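Periplasmic binding protein/LacI transcriptional regulator (Burkholderia multivorans, PDB 4YLE) probably binds a simple sugar in the periplasm and delivers it to an ABC transporter as its solute-binding protein. Local coordinates at residues 30-35 / 64-69; 34-39 / 91-96. One frame throughout, in Å; residues are numbered along the deposited sequence.

Contact 1: residues 30-35 / 64-69; sequences AGKPKV and QFDLIT
K34 and V35 pair in parallel with D66 and L67 where the first beta-alpha-beta crossover of the periplasmic binding protein fold begins: strand 34-39, helix 45-60, strand 66-72, with the two strands side by side. Three backbone bonds join them. D66 N donates to P33 O at 2.9 Å, V35 N to D66 O at 2.9 Å, and I68 N to V35 O at 2.8 Å. V35 O also receives the CA-H of L67, and CD1 of the same leucine comes within 3.6 Å of it. The edge strand 66-72 thus takes its place beside 34-39, and the connecting helix 45-60 covers L67 through A54 and Q58.

On the face carrying K34 and D66 the contact is polar and partly open. K32 crosses the D66 side chain at about a right angle, and its NZ forms a salt bridge with OD1 at 3.0 Å, approaching from the syn side but 29° out of the carboxylate plane. CG of K32 stands anti to the carbonyl carbon (chi1 -55°), and the chain, bent at chi3, runs over the backbone of F65 to reach the acid. NZ is also bonded to A62 O, so the ammonium is gripped twice. OD2 of D66 accepts a hydrogen bond from a water 2.7 Å away, which donates as well to K32 O, tying the acid to the incoming loop. Further along, CG of K34 touches CB of D66 and CG1 of I68.

On the opposite face, that of V35 and L67, V35 CG2 meets F65 CD2 at 4.1 Å, slanting against the ring, and L291 of helix 279-295 packs on both residues. P33 CD presses on Q64 O at 3.1 Å.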
# COMPACT_ATOMS: atom_id res chain seq x y z
N ALA A 30 -21.66 29.59 4.65
CA ALA A 30 -21.85 28.17 4.95
C ALA A 30 -20.51 27.48 5.24
O ALA A 30 -19.53 27.69 4.53
CB ALA A 30 -22.56 27.48 3.79
N GLY A 31 -20.47 26.66 6.28
CA GLY A 31 -19.21 26.08 6.74
C GLY A 31 -18.59 25.07 5.80
O GLY A 31 -19.30 24.37 5.08
N LYS A 32 -17.25 25.02 5.79
CA LYS A 32 -16.49 24.00 5.05
C LYS A 32 -16.55 22.63 5.72
O LYS A 32 -16.40 22.54 6.93
CB LYS A 32 -15.00 24.36 4.95
CG LYS A 32 -14.58 25.69 4.39
CD LYS A 32 -13.04 25.69 4.33
CE LYS A 32 -12.44 27.05 4.58
NZ LYS A 32 -10.99 26.92 4.91
N PRO A 33 -16.71 21.55 4.94
CA PRO A 33 -16.52 20.24 5.56
C PRO A 33 -15.09 20.07 6.04
O PRO A 33 -14.15 20.58 5.40
CB PRO A 33 -16.82 19.24 4.43
CG PRO A 33 -17.34 20.04 3.29
CD PRO A 33 -16.89 21.44 3.48
N LYS A 34 -14.92 19.32 7.14
CA LYS A 34 -13.60 18.99 7.65
C LYS A 34 -13.34 17.50 7.38
O LYS A 34 -14.11 16.64 7.79
CB LYS A 34 -13.49 19.30 9.14
CG LYS A 34 -12.05 19.39 9.67
CD LYS A 34 -11.93 20.31 10.91
CE LYS A 34 -11.89 19.55 12.24
NZ LYS A 34 -11.08 20.25 13.29
N VAL A 35 -12.26 17.23 6.67
CA VAL A 35 -11.94 15.86 6.23
C VAL A 35 -10.65 15.40 6.90
O VAL A 35 -9.66 16.13 6.88
CB VAL A 35 -11.75 15.77 4.70
CG1 VAL A 35 -11.45 14.36 4.27
CG2 VAL A 35 -13.00 16.27 3.97
N GLN A 64 -13.07 25.06 -0.09
CA GLN A 64 -13.99 23.93 -0.27
C GLN A 64 -14.02 22.99 0.92
O GLN A 64 -15.05 22.40 1.21
CB GLN A 64 -13.62 23.08 -1.49
CG GLN A 64 -13.92 23.65 -2.85
CD GLN A 64 -13.55 22.66 -3.97
OE1 GLN A 64 -13.47 21.44 -3.74
NE2 GLN A 64 -13.31 23.19 -5.18
N PHE A 65 -12.88 22.81 1.56
CA PHE A 65 -12.78 21.91 2.71
C PHE A 65 -11.54 22.20 3.53
O PHE A 65 -10.61 22.83 3.05
CB PHE A 65 -12.81 20.43 2.25
CG PHE A 65 -11.53 19.94 1.58
CD1 PHE A 65 -11.25 20.27 0.26
CD2 PHE A 65 -10.64 19.11 2.25
CE1 PHE A 65 -10.10 19.81 -0.37
CE2 PHE A 65 -9.48 18.64 1.61
CZ PHE A 65 -9.22 19.00 0.30
N ASP A 66 -11.56 21.76 4.79
CA ASP A 66 -10.37 21.74 5.65
C ASP A 66 -9.89 20.30 5.73
O ASP A 66 -10.68 19.38 5.60
CB ASP A 66 -10.67 22.26 7.05
CG ASP A 66 -10.91 23.75 7.07
OD1 ASP A 66 -10.13 24.46 6.39
OD2 ASP A 66 -11.87 24.19 7.74
N LEU A 67 -8.60 20.11 5.97
CA LEU A 67 -7.97 18.78 5.90
C LEU A 67 -7.14 18.54 7.14
O LEU A 67 -6.32 19.39 7.48
CB LEU A 67 -7.08 18.65 4.66
CG LEU A 67 -6.27 17.36 4.55
CD1 LEU A 67 -7.19 16.19 4.31
CD2 LEU A 67 -5.17 17.44 3.47
N ILE A 68 -7.35 17.41 7.80
CA ILE A 68 -6.49 17.00 8.93
C ILE A 68 -5.80 15.72 8.54
O ILE A 68 -6.50 14.77 8.23
CB ILE A 68 -7.32 16.75 10.23
CG1 ILE A 68 -8.21 17.95 10.53
CG2 ILE A 68 -6.39 16.39 11.42
CD1 ILE A 68 -7.47 19.25 10.70
N THR A 69 -4.46 15.69 8.53
CA THR A 69 -3.73 14.49 8.11
C THR A 69 -3.05 13.86 9.31
O THR A 69 -2.63 14.55 10.24
CB THR A 69 -2.65 14.78 7.02
OG1 THR A 69 -1.60 15.58 7.56
CG2 THR A 69 -3.25 15.50 5.86
O HOH W 1 -14.16 22.94 8.53

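Contact 2: residues 34-39 / 91-96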
# COMPACT_ATOMS: atom_id res chain seq x y z
N LYS A 34 -14.92 19.32 7.14
CA LYS A 34 -13.60 18.99 7.65
C LYS A 34 -13.34 17.50 7.38
O LYS A 34 -14.11 16.64 7.79
CB LYS A 34 -13.49 19.30 9.14
CG LYS A 34 -12.05 19.39 9.67
CD LYS A 34 -11.93 20.31 10.91
CE LYS A 34 -11.89 19.55 12.24
NZ LYS A 34 -11.08 20.25 13.29
N VAL A 35 -12.26 17.23 6.67
CA VAL A 35 -11.94 15.86 6.23
C VAL A 35 -10.65 15.40 6.90
O VAL A 35 -9.66 16.13 6.88
CB VAL A 35 -11.75 15.77 4.70
CG1 VAL A 35 -11.45 14.36 4.27
CG2 VAL A 35 -13.00 16.27 3.97
N ALA A 36 -10.67 14.19 7.45
CA ALA A 36 -9.49 13.58 8.05
C ALA A 36 -8.93 12.55 7.11
O ALA A 36 -9.67 11.70 6.62
CB ALA A 36 -9.84 12.92 9.39
N LEU A 37 -7.62 12.64 6.86
CA LEU A 37 -6.86 11.63 6.06
C LEU A 37 -5.99 10.85 7.02
O LEU A 37 -5.07 11.42 7.60
CB LEU A 37 -5.99 12.29 5.00
CG LEU A 37 -5.11 11.33 4.17
CD1 LEU A 37 -5.94 10.36 3.37
CD2 LEU A 37 -4.22 12.12 3.24
N VAL A 38 -6.29 9.56 7.16
CA VAL A 38 -5.61 8.71 8.15
C VAL A 38 -4.78 7.67 7.42
O VAL A 38 -5.33 6.83 6.73
CB VAL A 38 -6.63 8.06 9.09
CG1 VAL A 38 -5.97 7.04 10.05
CG2 VAL A 38 -7.36 9.16 9.87
N MSE A 39 -3.46 7.77 7.57
CA MSE A 39 -2.52 7.00 6.77
C MSE A 39 -1.80 5.98 7.63
O MSE A 39 -2.08 5.85 8.79
CB MSE A 39 -1.53 7.94 6.11
CG MSE A 39 -2.23 8.90 5.17
SE MSE A 39 -0.99 10.20 4.38
CE MSE A 39 -0.85 11.36 5.95
N SER A 91 -13.54 14.83 17.36
CA SER A 91 -13.42 16.15 16.75
C SER A 91 -14.55 16.43 15.76
O SER A 91 -14.56 17.47 15.12
CB SER A 91 -12.07 16.29 16.04
OG SER A 91 -11.01 16.29 16.97
N LYS A 92 -15.48 15.49 15.61
CA LYS A 92 -16.64 15.66 14.73
C LYS A 92 -16.23 16.08 13.31
O LYS A 92 -16.84 16.96 12.73
CB LYS A 92 -17.61 16.70 15.31
CG LYS A 92 -18.13 16.39 16.71
CD LYS A 92 -19.30 15.43 16.67
CE LYS A 92 -20.07 15.44 17.98
NZ LYS A 92 -20.94 14.24 18.12
N VAL A 93 -15.20 15.45 12.75
CA VAL A 93 -14.93 15.66 11.33
C VAL A 93 -16.15 15.17 10.55
O VAL A 93 -16.95 14.38 11.06
CB VAL A 93 -13.66 14.91 10.85
CG1 VAL A 93 -12.41 15.45 11.55
CG2 VAL A 93 -13.81 13.39 11.07
N ASP A 94 -16.27 15.63 9.31
CA ASP A 94 -17.38 15.26 8.45
C ASP A 94 -17.12 14.04 7.59
O ASP A 94 -18.04 13.36 7.14
CB ASP A 94 -17.74 16.45 7.57
CG ASP A 94 -18.12 17.65 8.41
OD1 ASP A 94 -19.17 17.60 9.10
OD2 ASP A 94 -17.33 18.62 8.41
N ALA A 95 -15.84 13.77 7.34
CA ALA A 95 -15.48 12.61 6.58
C ALA A 95 -14.12 12.12 7.04
O ALA A 95 -13.31 12.91 7.52
CB ALA A 95 -15.46 12.92 5.09
N ILE A 96 -13.89 10.82 6.87
CA ILE A 96 -12.61 10.19 7.14
C ILE A 96 -12.20 9.37 5.94
O ILE A 96 -12.97 8.54 5.46
CB ILE A 96 -12.67 9.26 8.37
CG1 ILE A 96 -12.90 10.05 9.64
CG2 ILE A 96 -11.35 8.47 8.49
CD1 ILE A 96 -13.22 9.19 10.84
O HOH W 2 -10.98 19.19 16.56
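D94 holds the K34 backbone at both its N and its O: its OD2 accepts K34 N at 2.8 Å, and its own N donates to K34 O, also at 2.8 Å. The first bond is nearly straight, 171°, and uses the anti lone pair of OD2. With chi1 at -59° the carboxylate swings beside the D94 backbone N, which brings OD2 back to the start of strand 34-39. A95 N adds a weak bond to the same K34 carbonyl. The regular parallel pairing of V35 with A95 and A36 with I96 follows, held by A36 N to A95 O at 2.9 Å; the CA-H of V35 also points at that oxygen, and the CA-H of I96 at A36 O.

Packing is close on the buried side. CB of A36 touches CG1 of V93 and CG1 of I96, each 4.2 Å away, and V38 CG2 meets I96 CG2 at 4.3 Å. On the face of V35 and A95, CG2 of the valine lies against the alanine CB.

Toward solvent the contact thins out. The K34 chain, bent at chi3 and chi4, crosses V93 at about a right angle and lays CE on its CG1. Beyond that a water bridges K34 NZ, by a weak bond of 3.4 Å, to S91 OG at 2.9 Å. S91 precedes K92, whose positive phi (53°) closes helix 78-90 with a Schellman motif and turns the chain into strand 95-98.

Strand 34-39 is flanked by 66-72 and 95-98 in the parallel part of the sheet. M88 of helix 78-90 covers A36 and I96 on one face, while helix 279-295 covers the other, with A290 on A95, and its I294 touches D94.

How the contacts relate
Contacts 1 and 2 lie about 8 Å apart, centre to centre, and share K34 and V35. Strand 34-39 is the first strand in the chain but second in the sheet order: contact 1 attaches the edge strand 66-72 along one side, contact 2 strand 95-98 along the other. The first strand is thus built into the interior of this lobe's sheet. The chain reaches 66-72 through helix 45-60, then passes through helix 78-90 to 95-98, giving the 2-1-3 order of a Rossmann-like lobe. A probable hydrogen bond from L37 N to I68 O carries the first pairing further, and P33 CA packs against D94 OD2. Helix 279-295, from much later in the chain, covers residues of both contacts.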